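Local coordinates for Dbv8 protein (PDB 4MFZ) that probably transfers a long acyl chain, such as decanoyl, from coenzyme A to an amino group of a glycopeptide antibiotic, as a GNAT-type N-acyltransferase, at residues A[160-165]-A[198-203]; A[227-232]-A[274-279]; A[255-258]-A[262-265]. All coordinates share one frame; numbering follows the deposited sequence.

Contact 1 (A[160-165]-A[198-203]); sequences LTQLGE and RLQYNL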
loop_
_atom_site.group_PDB
_atom_site.type_symbol
_atom_site.label_atom_id
_atom_site.label_comp_id
_atom_site.label_asym_id
_atom_site.label_seq_id
_atom_site.Cartn_x
_atom_site.Cartn_y
_atom_site.Cartn_z
ATOM N N LEU A 160 8.853 1.083 -6.129
ATOM C CA LEU A 160 8.434 2.441 -5.858
ATOM C C LEU A 160 7.158 2.838 -6.606
ATOM O O LEU A 160 6.420 3.712 -6.118
ATOM C CB LEU A 160 9.578 3.428 -6.161
ATOM C CG LEU A 160 10.755 3.421 -5.179
ATOM C CD1 LEU A 160 11.770 4.430 -5.654
ATOM C CD2 LEU A 160 10.358 3.720 -3.713
ATOM N N THR A 161 6.885 2.194 -7.764
ATOM C CA THR A 161 5.655 2.475 -8.540
ATOM C C THR A 161 4.348 2.221 -7.785
ATOM O O THR A 161 3.280 2.614 -8.266
ATOM C CB THR A 161 5.541 1.718 -9.893
ATOM O OG1 THR A 161 5.336 0.318 -9.647
ATOM C CG2 THR A 161 6.763 1.921 -10.751
ATOM N N GLN A 162 4.405 1.570 -6.621
ATOM C CA GLN A 162 3.198 1.499 -5.780
ATOM C C GLN A 162 2.615 2.903 -5.526
ATOM O O GLN A 162 1.405 3.051 -5.366
ATOM C CB GLN A 162 3.441 0.749 -4.448
ATOM C CG GLN A 162 2.266 0.799 -3.464
ATOM C CD GLN A 162 1.091 -0.069 -3.906
ATOM O OE1 GLN A 162 1.271 -1.195 -4.323
ATOM N NE2 GLN A 162 -0.117 0.463 -3.822
ATOM N N LEU A 163 3.441 3.937 -5.505
ATOM C CA LEU A 163 2.894 5.290 -5.265
ATOM C C LEU A 163 1.845 5.700 -6.362
ATOM O O LEU A 163 0.770 6.220 -6.044
ATOM C CB LEU A 163 3.996 6.336 -5.166
ATOM C CG LEU A 163 3.374 7.720 -4.911
ATOM C CD1 LEU A 163 3.009 7.882 -3.431
ATOM C CD2 LEU A 163 4.281 8.813 -5.396
ATOM N N GLY A 164 2.162 5.446 -7.631
ATOM C CA GLY A 164 1.203 5.654 -8.735
ATOM C C GLY A 164 -0.096 4.917 -8.501
ATOM O O GLY A 164 -1.181 5.490 -8.632
ATOM N N GLU A 165 0.006 3.648 -8.117
ATOM C CA GLU A 165 -1.169 2.810 -7.822
ATOM C C GLU A 165 -2.042 3.361 -6.710
ATOM O O GLU A 165 -3.277 3.422 -6.849
ATOM C CB GLU A 165 -0.766 1.354 -7.482
ATOM C CG GLU A 165 -1.971 0.401 -7.385
ATOM C CD GLU A 165 -1.630 -1.104 -7.441
ATOM O OE1 GLU A 165 -0.894 -1.548 -8.344
ATOM O OE2 GLU A 165 -2.134 -1.865 -6.575
ATOM N N ARG A 198 5.495 -9.719 -10.788
ATOM C CA ARG A 198 4.071 -9.409 -10.602
ATOM C C ARG A 198 3.620 -9.263 -9.143
ATOM O O ARG A 198 2.532 -8.748 -8.902
ATOM C CB ARG A 198 3.202 -10.468 -11.282
ATOM C CG ARG A 198 1.677 -10.217 -11.312
ATOM C CD ARG A 198 1.255 -8.995 -12.156
ATOM N NE ARG A 198 -0.194 -8.687 -12.110
ATOM C CZ ARG A 198 -0.828 -8.212 -11.031
ATOM N NH1 ARG A 198 -0.150 -7.967 -9.906
ATOM N NH2 ARG A 198 -2.133 -7.933 -11.072
ATOM N N LEU A 199 4.409 -9.764 -8.193
ATOM C CA LEU A 199 3.925 -9.882 -6.819
ATOM C C LEU A 199 4.737 -9.030 -5.867
ATOM O O LEU A 199 5.911 -8.744 -6.144
ATOM C CB LEU A 199 3.964 -11.363 -6.357
ATOM C CG LEU A 199 3.290 -12.441 -7.215
ATOM C CD1 LEU A 199 3.323 -13.801 -6.506
ATOM C CD2 LEU A 199 1.847 -12.131 -7.552
ATOM N N GLN A 200 4.117 -8.655 -4.746
ATOM C CA GLN A 200 4.787 -7.884 -3.677
ATOM C C GLN A 200 4.942 -8.724 -2.387
ATOM O O GLN A 200 4.097 -9.550 -2.060
ATOM C CB GLN A 200 4.005 -6.610 -3.323
ATOM C CG GLN A 200 4.046 -5.454 -4.333
ATOM C CD GLN A 200 3.037 -4.358 -3.988
ATOM O OE1 GLN A 200 2.021 -4.620 -3.345
ATOM N NE2 GLN A 200 3.299 -3.136 -4.437
ATOM N N TYR A 201 6.028 -8.513 -1.663
ATOM C CA TYR A 201 6.283 -9.295 -0.466
ATOM C C TYR A 201 6.677 -8.316 0.617
ATOM O O TYR A 201 7.528 -7.458 0.374
ATOM C CB TYR A 201 7.450 -10.255 -0.697
ATOM C CG TYR A 201 7.233 -11.195 -1.849
ATOM C CD1 TYR A 201 7.629 -10.840 -3.148
ATOM C CD2 TYR A 201 6.612 -12.436 -1.648
ATOM C CE1 TYR A 201 7.396 -11.701 -4.221
ATOM C CE2 TYR A 201 6.394 -13.307 -2.713
ATOM C CZ TYR A 201 6.789 -12.938 -3.989
ATOM O OH TYR A 201 6.553 -13.813 -5.030
ATOM N N ASN A 202 6.079 -8.437 1.799
ATOM C CA ASN A 202 6.563 -7.649 2.922
ATOM C C ASN A 202 7.179 -8.509 4.026
ATOM O O ASN A 202 6.716 -9.596 4.312
ATOM C CB ASN A 202 5.509 -6.696 3.467
ATOM C CG ASN A 202 4.382 -7.403 4.148
ATOM O OD1 ASN A 202 3.579 -8.084 3.495
ATOM N ND2 ASN A 202 4.272 -7.213 5.467
ATOM N N LEU A 203 8.249 -7.999 4.601
ATOM C CA LEU A 203 8.980 -8.698 5.620
ATOM C C LEU A 203 8.199 -8.517 6.907
ATOM O O LEU A 203 8.234 -7.443 7.485
ATOM C CB LEU A 203 10.364 -8.066 5.744
ATOM C CG LEU A 203 11.270 -8.178 4.512
ATOM C CD1 LEU A 203 12.090 -6.917 4.320
ATOM C CD2 LEU A 203 12.194 -9.394 4.594
#

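Contact 2 (A[227-232]-A[274-279]); sequences DIYYDS and LQLRRG. With MFK (decanoyl-CoA), chain B.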
loop_
_atom_site.group_PDB
_atom_site.type_symbol
_atom_site.label_atom_id
_atom_site.label_comp_id
_atom_site.label_asym_id
_atom_site.label_seq_id
_atom_site.Cartn_x
_atom_site.Cartn_y
_atom_site.Cartn_z
ATOM N N ASP A 227 2.567 -18.266 -15.413
ATOM C CA ASP A 227 3.989 -18.029 -15.671
ATOM C C ASP A 227 4.516 -16.820 -14.881
ATOM O O ASP A 227 5.635 -16.832 -14.385
ATOM C CB ASP A 227 4.272 -17.807 -17.186
ATOM C CG ASP A 227 4.447 -19.099 -17.952
ATOM O OD1 ASP A 227 4.431 -20.190 -17.342
ATOM O OD2 ASP A 227 4.623 -19.029 -19.197
ATOM N N ILE A 228 3.726 -15.761 -14.808
ATOM C CA ILE A 228 4.202 -14.602 -14.072
ATOM C C ILE A 228 4.068 -14.822 -12.559
ATOM O O ILE A 228 4.900 -14.341 -11.813
ATOM C CB ILE A 228 3.582 -13.260 -14.558
ATOM C CG1 ILE A 228 2.141 -13.112 -14.044
ATOM C CG2 ILE A 228 3.742 -13.132 -16.079
ATOM C CD1 ILE A 228 1.411 -11.878 -14.529
ATOM N N TYR A 229 3.051 -15.566 -12.128
ATOM C CA TYR A 229 2.919 -15.917 -10.713
ATOM C C TYR A 229 4.111 -16.757 -10.220
ATOM O O TYR A 229 4.739 -16.412 -9.211
ATOM C CB TYR A 229 1.564 -16.599 -10.416
ATOM C CG TYR A 229 1.413 -17.162 -8.990
ATOM C CD1 TYR A 229 1.766 -18.470 -8.709
ATOM C CD2 TYR A 229 0.911 -16.386 -7.942
ATOM C CE1 TYR A 229 1.627 -19.003 -7.429
ATOM C CE2 TYR A 229 0.757 -16.904 -6.669
ATOM C CZ TYR A 229 1.129 -18.219 -6.400
ATOM O OH TYR A 229 0.991 -18.776 -5.117
ATOM N N TYR A 230 4.419 -17.852 -10.929
ATOM C CA TYR A 230 5.488 -18.743 -10.485
ATOM C C TYR A 230 6.867 -18.172 -10.654
ATOM O O TYR A 230 7.765 -18.435 -9.836
ATOM C CB TYR A 230 5.406 -20.128 -11.144
ATOM C CG TYR A 230 4.258 -20.927 -10.633
ATOM C CD1 TYR A 230 4.218 -21.351 -9.293
ATOM C CD2 TYR A 230 3.197 -21.253 -11.466
ATOM C CE1 TYR A 230 3.148 -22.106 -8.818
ATOM C CE2 TYR A 230 2.125 -22.004 -11.002
ATOM C CZ TYR A 230 2.104 -22.436 -9.677
ATOM O OH TYR A 230 1.010 -23.169 -9.206
ATOM N N ASP A 231 7.052 -17.370 -11.700
ATOM C CA ASP A 231 8.352 -16.744 -11.848
ATOM C C ASP A 231 8.684 -15.834 -10.629
ATOM O O ASP A 231 9.821 -15.823 -10.156
ATOM C CB ASP A 231 8.461 -15.965 -13.157
ATOM C CG ASP A 231 9.892 -15.543 -13.431
ATOM O OD1 ASP A 231 10.675 -16.399 -13.905
ATOM O OD2 ASP A 231 10.233 -14.368 -13.137
ATOM N N SER A 232 7.691 -15.082 -10.150
ATOM C CA SER A 232 7.852 -14.267 -8.945
ATOM C C SER A 232 8.055 -15.140 -7.702
ATOM O O SER A 232 9.009 -14.944 -6.969
ATOM C CB SER A 232 6.642 -13.359 -8.708
ATOM O OG SER A 232 6.886 -12.570 -7.527
ATOM N N LEU A 274 -8.574 -19.946 -9.502
ATOM C CA LEU A 274 -8.889 -21.294 -9.042
ATOM C C LEU A 274 -7.687 -22.216 -9.144
ATOM O O LEU A 274 -7.395 -22.977 -8.226
ATOM C CB LEU A 274 -10.092 -21.898 -9.779
ATOM C CG LEU A 274 -11.393 -21.115 -9.727
ATOM C CD1 LEU A 274 -12.465 -21.920 -10.465
ATOM C CD2 LEU A 274 -11.839 -20.764 -8.301
ATOM N N GLN A 275 -6.983 -22.153 -10.263
ATOM C CA GLN A 275 -5.779 -22.951 -10.396
ATOM C C GLN A 275 -4.687 -22.580 -9.363
ATOM O O GLN A 275 -4.153 -23.461 -8.660
ATOM C CB GLN A 275 -5.226 -22.848 -11.825
ATOM C CG GLN A 275 -3.816 -23.406 -11.949
ATOM C CD GLN A 275 -3.282 -23.386 -13.374
ATOM O OE1 GLN A 275 -4.043 -23.257 -14.338
ATOM N NE2 GLN A 275 -1.959 -23.532 -13.507
ATOM N N LEU A 276 -4.349 -21.290 -9.271
ATOM C CA LEU A 276 -3.162 -20.902 -8.499
ATOM C C LEU A 276 -3.346 -21.034 -6.996
ATOM O O LEU A 276 -2.400 -21.334 -6.288
ATOM C CB LEU A 276 -2.618 -19.509 -8.896
ATOM C CG LEU A 276 -2.160 -19.416 -10.372
ATOM C CD1 LEU A 276 -1.760 -17.990 -10.680
ATOM C CD2 LEU A 276 -0.991 -20.349 -10.638
ATOM N N ARG A 277 -4.554 -20.844 -6.521
ATOM C CA ARG A 277 -4.838 -20.946 -5.078
ATOM C C ARG A 277 -4.744 -22.393 -4.512
ATOM O O ARG A 277 -4.603 -22.585 -3.295
ATOM C CB ARG A 277 -6.183 -20.300 -4.769
ATOM C CG ARG A 277 -7.421 -21.130 -5.084
ATOM C CD ARG A 277 -8.660 -20.269 -4.863
ATOM N NE ARG A 277 -9.901 -21.047 -4.943
ATOM C CZ ARG A 277 -11.101 -20.575 -4.653
ATOM N NH1 ARG A 277 -11.244 -19.325 -4.260
ATOM N NH2 ARG A 277 -12.164 -21.367 -4.749
ATOM N N ARG A 278 -4.788 -23.396 -5.382
ATOM C CA ARG A 278 -4.578 -24.796 -4.945
ATOM C C ARG A 278 -3.208 -24.997 -4.273
ATOM O O ARG A 278 -2.993 -25.985 -3.579
ATOM C CB ARG A 278 -4.698 -25.784 -6.116
ATOM C CG ARG A 278 -6.059 -25.816 -6.752
ATOM C CD ARG A 278 -6.051 -26.728 -7.974
ATOM N NE ARG A 278 -7.397 -26.805 -8.528
ATOM C CZ ARG A 278 -7.719 -26.609 -9.798
ATOM N NH1 ARG A 278 -6.793 -26.363 -10.713
ATOM N NH2 ARG A 278 -8.989 -26.685 -10.158
ATOM N N GLY A 279 -2.281 -24.056 -4.475
ATOM C CA GLY A 279 -0.954 -24.159 -3.882
ATOM C C GLY A 279 -0.946 -23.623 -2.466
ATOM O O GLY A 279 0.077 -23.653 -1.785
HETATM C CCG MFK B . -4.372 -16.933 -6.837
HETATM C CCF MFK B . -3.387 -17.570 -5.858
HETATM C CCE MFK B . -2.929 -16.530 -4.859
HETATM C CCD MFK B . -3.978 -16.410 -3.783
HETATM C CCC MFK B . -3.319 -15.835 -2.545
HETATM C CCB MFK B . -3.914 -14.485 -2.224
HETATM C CCA MFK B . -3.487 -14.124 -0.812
HETATM C CBZ MFK B . -2.581 -12.905 -0.893
HETATM C CAK MFK B . -3.281 -11.713 -0.270
HETATM C CAJ MFK B . -3.505 -10.629 -1.332
HETATM O OAL MFK B . -2.704 -10.435 -2.252
HETATM S SAI MFK B . -4.970 -9.701 -1.082
HETATM C CAH MFK B . -4.990 -8.580 -2.545
HETATM C CAG MFK B . -5.358 -9.310 -3.841
HETATM N NAF MFK B . -5.243 -8.324 -4.928
HETATM C CAE MFK B . -6.276 -7.981 -5.719
HETATM O OAM MFK B . -7.395 -8.485 -5.649
HETATM C CAD MFK B . -5.948 -6.916 -6.787
HETATM C CAC MFK B . -7.122 -6.784 -7.777
HETATM N NAB MFK B . -7.425 -8.084 -8.409
HETATM C CAA MFK B . -6.920 -8.345 -9.624
HETATM O OAO MFK B . -6.203 -7.542 -10.240
HETATM C CAN MFK B . -7.307 -9.690 -10.256
HETATM O OAU MFK B . -8.399 -10.305 -9.534
HETATM C CAP MFK B . -6.119 -10.668 -10.391
HETATM C CAR MFK B . -5.505 -10.919 -9.022
HETATM C CAS MFK B . -5.023 -10.142 -11.313
HETATM C CAQ MFK B . -6.631 -11.990 -10.955
HETATM O OAT MFK B . -7.210 -11.725 -12.215
HETATM P PAV MFK B . -7.217 -12.806 -13.411
HETATM O OAX MFK B . -5.866 -13.336 -13.655
HETATM O OAW MFK B . -7.973 -12.212 -14.552
HETATM O OAY MFK B . -8.108 -13.916 -12.659
HETATM P PAZ MFK B . -8.925 -15.128 -13.323
HETATM O OBA MFK B . -9.243 -16.110 -12.130
HETATM O OBB MFK B . -8.204 -15.822 -14.410
HETATM O "O5'" MFK B . -10.382 -14.528 -13.657
HETATM C "C5'" MFK B . -11.433 -15.292 -14.203
HETATM C "C4'" MFK B . -12.606 -14.339 -14.459
HETATM O "O4'" MFK B . -12.822 -13.320 -13.406
HETATM C "C3'" MFK B . -12.383 -13.525 -15.711
HETATM O "O3'" MFK B . -13.667 -13.251 -16.271
HETATM P PBV MFK B . -13.874 -13.442 -17.868
HETATM O OBW MFK B . -13.090 -12.198 -18.457
HETATM O OBY MFK B . -15.476 -13.262 -18.075
HETATM O OBX MFK B . -13.295 -14.649 -18.453
HETATM C "C2'" MFK B . -11.745 -12.257 -15.135
HETATM O "O2'" MFK B . -11.813 -11.140 -16.000
HETATM C "C1'" MFK B . -12.598 -12.001 -13.929
HETATM N N9 MFK B . -11.876 -11.176 -12.925
HETATM C C8 MFK B . -10.895 -11.588 -12.114
HETATM N N7 MFK B . -10.525 -10.546 -11.357
HETATM C C5 MFK B . -11.318 -9.507 -11.661
HETATM C C4 MFK B . -12.145 -9.908 -12.632
HETATM N N3 MFK B . -13.084 -9.079 -13.112
HETATM C C2 MFK B . -13.218 -7.650 -12.729
HETATM N N1 MFK B . -12.249 -7.329 -11.663
HETATM C C6 MFK B . -11.386 -8.242 -11.195
HETATM N N6 MFK B . -10.541 -7.897 -10.225
HETATM O O HOH W 1 -0.385 -24.630 -11.031
HETATM O O HOH W 2 0.223 -22.468 -6.667
#

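Contact 3 (A[255-258]-A[262-265]); sequences TSWL and QLAE. With MFK (decanoyl-CoA), chain B.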
loop_
_atom_site.group_PDB
_atom_site.type_symbol
_atom_site.label_atom_id
_atom_site.label_comp_id
_atom_site.label_asym_id
_atom_site.label_seq_id
_atom_site.Cartn_x
_atom_site.Cartn_y
_atom_site.Cartn_z
ATOM N N THR A 255 -4.474 -12.937 3.400
ATOM C CA THR A 255 -5.889 -13.081 3.673
ATOM C C THR A 255 -6.642 -12.360 2.566
ATOM O O THR A 255 -6.312 -11.230 2.251
ATOM C CB THR A 255 -6.255 -12.455 5.018
ATOM O OG1 THR A 255 -5.674 -13.235 6.059
ATOM C CG2 THR A 255 -7.794 -12.416 5.216
ATOM N N SER A 256 -7.639 -12.996 1.964
ATOM C CA SER A 256 -8.249 -12.384 0.777
ATOM C C SER A 256 -9.581 -12.973 0.375
ATOM O O SER A 256 -9.877 -14.137 0.653
ATOM C CB SER A 256 -7.276 -12.520 -0.429
ATOM O OG SER A 256 -7.748 -11.770 -1.549
ATOM N N TRP A 257 -10.355 -12.174 -0.351
ATOM C CA TRP A 257 -11.551 -12.670 -1.041
ATOM C C TRP A 257 -11.221 -13.740 -2.039
ATOM O O TRP A 257 -12.039 -14.608 -2.299
ATOM C CB TRP A 257 -12.266 -11.511 -1.716
ATOM C CG TRP A 257 -11.485 -10.942 -2.857
ATOM C CD1 TRP A 257 -10.515 -9.952 -2.805
ATOM C CD2 TRP A 257 -11.542 -11.358 -4.272
ATOM N NE1 TRP A 257 -9.987 -9.735 -4.048
ATOM C CE2 TRP A 257 -10.573 -10.522 -4.977
ATOM C CE3 TRP A 257 -12.298 -12.273 -4.995
ATOM C CZ2 TRP A 257 -10.381 -10.610 -6.353
ATOM C CZ3 TRP A 257 -12.084 -12.368 -6.388
ATOM C CH2 TRP A 257 -11.143 -11.558 -7.041
ATOM N N LEU A 258 -10.002 -13.698 -2.581
ATOM C CA LEU A 258 -9.503 -14.651 -3.605
ATOM C C LEU A 258 -9.433 -16.084 -3.117
ATOM O O LEU A 258 -9.299 -17.001 -3.922
ATOM C CB LEU A 258 -8.073 -14.273 -4.020
ATOM C CG LEU A 258 -7.796 -13.002 -4.823
ATOM C CD1 LEU A 258 -6.322 -12.693 -4.715
ATOM C CD2 LEU A 258 -8.178 -13.208 -6.284
ATOM N N GLN A 262 -16.268 -20.374 -2.342
ATOM C CA GLN A 262 -17.465 -20.054 -3.175
ATOM C C GLN A 262 -17.187 -19.568 -4.615
ATOM O O GLN A 262 -18.071 -19.605 -5.478
ATOM C CB GLN A 262 -18.323 -18.991 -2.477
ATOM C CG GLN A 262 -18.797 -19.386 -1.093
ATOM C CD GLN A 262 -19.695 -18.331 -0.479
ATOM O OE1 GLN A 262 -19.231 -17.281 -0.006
ATOM N NE2 GLN A 262 -20.989 -18.596 -0.496
ATOM N N LEU A 263 -15.977 -19.078 -4.862
ATOM C CA LEU A 263 -15.606 -18.591 -6.178
ATOM C C LEU A 263 -15.681 -19.726 -7.189
ATOM O O LEU A 263 -15.963 -19.483 -8.368
ATOM C CB LEU A 263 -14.209 -17.957 -6.174
ATOM C CG LEU A 263 -14.029 -16.586 -5.511
ATOM C CD1 LEU A 263 -12.555 -16.146 -5.482
ATOM C CD2 LEU A 263 -14.881 -15.515 -6.190
ATOM N N ALA A 264 -15.468 -20.963 -6.720
ATOM C CA ALA A 264 -15.530 -22.157 -7.587
ATOM C C ALA A 264 -16.938 -22.408 -8.123
ATOM O O ALA A 264 -17.113 -23.153 -9.090
ATOM C CB ALA A 264 -14.996 -23.404 -6.866
ATOM N N GLU A 265 -17.934 -21.772 -7.504
ATOM C CA GLU A 265 -19.325 -21.897 -7.934
ATOM C C GLU A 265 -19.585 -21.091 -9.220
ATOM O O GLU A 265 -20.515 -21.389 -9.994
ATOM C CB GLU A 265 -20.255 -21.411 -6.819
ATOM C CG GLU A 265 -21.477 -22.295 -6.601
ATOM C CD GLU A 265 -22.656 -21.576 -5.955
ATOM O OE1 GLU A 265 -22.513 -21.031 -4.840
ATOM O OE2 GLU A 265 -23.746 -21.584 -6.566
HETATM C CCG MFK B . -4.372 -16.933 -6.837
HETATM C CCF MFK B . -3.387 -17.570 -5.858
HETATM C CCE MFK B . -2.929 -16.530 -4.859
HETATM C CCD MFK B . -3.978 -16.410 -3.783
HETATM C CCC MFK B . -3.319 -15.835 -2.545
HETATM C CCB MFK B . -3.914 -14.485 -2.224
HETATM C CCA MFK B . -3.487 -14.124 -0.812
HETATM C CBZ MFK B . -2.581 -12.905 -0.893
HETATM C CAK MFK B . -3.281 -11.713 -0.270
HETATM C CAJ MFK B . -3.505 -10.629 -1.332
HETATM O OAL MFK B . -2.704 -10.435 -2.252
HETATM S SAI MFK B . -4.970 -9.701 -1.082
HETATM C CAH MFK B . -4.990 -8.580 -2.545
HETATM C CAG MFK B . -5.358 -9.310 -3.841
HETATM N NAF MFK B . -5.243 -8.324 -4.928
HETATM C CAE MFK B . -6.276 -7.981 -5.719
HETATM O OAM MFK B . -7.395 -8.485 -5.649
HETATM C CAD MFK B . -5.948 -6.916 -6.787
HETATM C CAC MFK B . -7.122 -6.784 -7.777
HETATM N NAB MFK B . -7.425 -8.084 -8.409
HETATM C CAA MFK B . -6.920 -8.345 -9.624
HETATM O OAO MFK B . -6.203 -7.542 -10.240
HETATM C CAN MFK B . -7.307 -9.690 -10.256
HETATM O OAU MFK B . -8.399 -10.305 -9.534
HETATM C CAP MFK B . -6.119 -10.668 -10.391
HETATM C CAR MFK B . -5.505 -10.919 -9.022
HETATM C CAS MFK B . -5.023 -10.142 -11.313
HETATM C CAQ MFK B . -6.631 -11.990 -10.955
HETATM O OAT MFK B . -7.210 -11.725 -12.215
HETATM P PAV MFK B . -7.217 -12.806 -13.411
HETATM O OAX MFK B . -5.866 -13.336 -13.655
HETATM O OAW MFK B . -7.973 -12.212 -14.552
HETATM O OAY MFK B . -8.108 -13.916 -12.659
HETATM P PAZ MFK B . -8.925 -15.128 -13.323
HETATM O OBA MFK B . -9.243 -16.110 -12.130
HETATM O OBB MFK B . -8.204 -15.822 -14.410
HETATM O "O5'" MFK B . -10.382 -14.528 -13.657
HETATM C "C5'" MFK B . -11.433 -15.292 -14.203
HETATM C "C4'" MFK B . -12.606 -14.339 -14.459
HETATM O "O4'" MFK B . -12.822 -13.320 -13.406
HETATM C "C3'" MFK B . -12.383 -13.525 -15.711
HETATM O "O3'" MFK B . -13.667 -13.251 -16.271
HETATM P PBV MFK B . -13.874 -13.442 -17.868
HETATM O OBW MFK B . -13.090 -12.198 -18.457
HETATM O OBY MFK B . -15.476 -13.262 -18.075
HETATM O OBX MFK B . -13.295 -14.649 -18.453
HETATM C "C2'" MFK B . -11.745 -12.257 -15.135
HETATM O "O2'" MFK B . -11.813 -11.140 -16.000
HETATM C "C1'" MFK B . -12.598 -12.001 -13.929
HETATM N N9 MFK B . -11.876 -11.176 -12.925
HETATM C C8 MFK B . -10.895 -11.588 -12.114
HETATM N N7 MFK B . -10.525 -10.546 -11.357
HETATM C C5 MFK B . -11.318 -9.507 -11.661
HETATM C C4 MFK B . -12.145 -9.908 -12.632
HETATM N N3 MFK B . -13.084 -9.079 -13.112
HETATM C C2 MFK B . -13.218 -7.650 -12.729
HETATM N N1 MFK B . -12.249 -7.329 -11.663
HETATM C C6 MFK B . -11.386 -8.242 -11.195
HETATM N N6 MFK B . -10.541 -7.897 -10.225
#

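Contact 1 (A[160-165]-A[198-203])
Gln-162 and Gln-200 join a helix to a strand through a single amide-to-amide hydrogen bond, a compact example of how two buried glutamines can link separate parts of a protein. Gln-200 is the donor: its NE2 lies 2.8 Å from OE1 of Gln-162, with a nearly straight N-H...O angle of 165°. The donor reaches the carbonyl oxygen in the carbonyl plane, where a bent C=O...N angle matches approach to a lone pair, and the oxygen in turn lies close to the plane of the Gln-200 amide. Separately from that bend, one amide is twisted against the other, their planes about 48° apart.

The two side chains reach this point differently. Gln-200 extends beyond CG and spans most of the gap, whereas the chain of Gln-162 folds over at chi2 (72°), presenting OE1 to NE2; the side chains as a whole run roughly perpendicular. Gln-200 OE1 also receives a weak hydrogen bond from Trp-184 NE1.

Van der Waals contact is slight by comparison: CB of Gln-162 lies 3.9 Å from NE2 of Gln-200, and the CA atoms of the two residues remain 9.7 Å apart. Helix 182-192 adds packing on Gln-162 through the side chains of Trp-184, Leu-185 and Leu-188.

Both amides are buried, so the bond satisfies polar atoms within the protein interior. It ties helix 162-174, in the N-acyltransferase N-terminal domain, to strand 199-205, in the sheet of the GNAT-like C-terminal domain, and thus belongs to the seam between the two.

Contact 2 (A[227-232]-A[274-279])
Tyr-229 has its CG anti to the backbone N (chi1 173°), which lays CG and the ring along CD1 of Leu-276 on the facing helix, CG at 3.7 Å, beyond the contact made by CB. In Leu-276, CG is instead anti to the carbonyl carbon (chi1 -62°), and the two methyls divide the work. CD1 packs 3.6 Å from CB of Tyr-229, the two side chains lying alongside and pointing opposite ways. CD2 approaches CE2 of Tyr-230 at 3.5 Å, obliquely to that ring. The tyrosines also brace one another: CD1 of Tyr-229 sits over the centre of one face of the Tyr-230 ring.

This packing borders the part of the acyl-CoA pocket, in the GNAT-like domain, that holds the tail of the acyl chain. The last carbons of the decanoyl group lie against the backbone and CB of Leu-276 and the backbone N of Arg-277, which is 3.5 Å from CCF. Tyr-229 stands beside CCE, a little further back along the chain.

Polar groups are handled at the outer side. One water joins the Tyr-230 hydroxyl to NE2 of Gln-275, accepting from the amide. A second, 2.7 Å from Tyr-230 OH, donates to the carbonyl oxygen of Leu-276 at 2.9 Å, so the exposed tyrosine is linked through solvent to the neighbouring helix. Tyr-229 keeps its own hydroxyl for a hydrogen bond with NE1 of Trp-280.

Contact 3 (A[255-258]-A[262-265])
Leu-263 reaches Trp-257 and Leu-258 chiefly with its CD1 methyl, and the contact is wholly apolar on the leucine side. This CD1 lies 3.9 Å from CE3 of the indole, oblique to the ring, the two side chains crossing at about a right angle. The same methyl rests 3.6 Å from the carbonyl oxygen of Trp-257 and also touches that of Leu-258. Ile-273 and Leu-315 also touch both the Trp-257 and the Leu-263 side chains. On the indole itself, CG of Leu-258 sits 3.7 Å above one face, toward its rim.

Hydrogen bonds fix the turn that carries the tryptophan. OG of Ser-256 accepts from the backbone N of Leu-258 at 3.1 Å, an ST turn where strand 251-256 gives way to a 3-10 segment. The carbonyl of Leu-258 in turn accepts from NH1 of Arg-277, on helix 272-277.

The remaining contacts are with decanoyl-CoA. With CG set between the backbone N and the carbonyl carbon (chi1 68°), Trp-257 brings NE1 to the pantetheine carbonyl oxygen OAM at 3.3 Å; the N-H...O angle is 147°, and the oxygen lies at the indole edge near its plane. CD1 of Leu-258 packs 3.6 Å from CAG of the cysteamine unit, and OG of Ser-256 comes within 3.5 Å of the thioester sulfur SAI.

The chemistry is therefore divided: apolar packing from Leu-263 backs the indole, while the indole N-H helps to hold the pantetheine arm with the thioester beside the end of the strand.

In the fold
From the N terminus, contact 1 comes first: it closes a loop of 32 residues, through the rest of helix 162-174, helix 182-192 and strand 193-196, and joins the N-terminal domain to the GNAT-like sheet. Contact 2 opens only after contact 1 has closed, so these two lie in series, yet they touch in space where Tyr-201 OH meets Ser-232 OG and Leu-199 packs on Tyr-229. The long excursion from helix 226-243 to helix 272-277 encloses contact 3, a short local closure at the end of strand 251-256. Contacts 2 and 3 both border decanoyl-CoA, at its acyl tail and pantetheine arm. Contacts 1 and 3 reach the same sheet without touching, their centres about 23 Å apart.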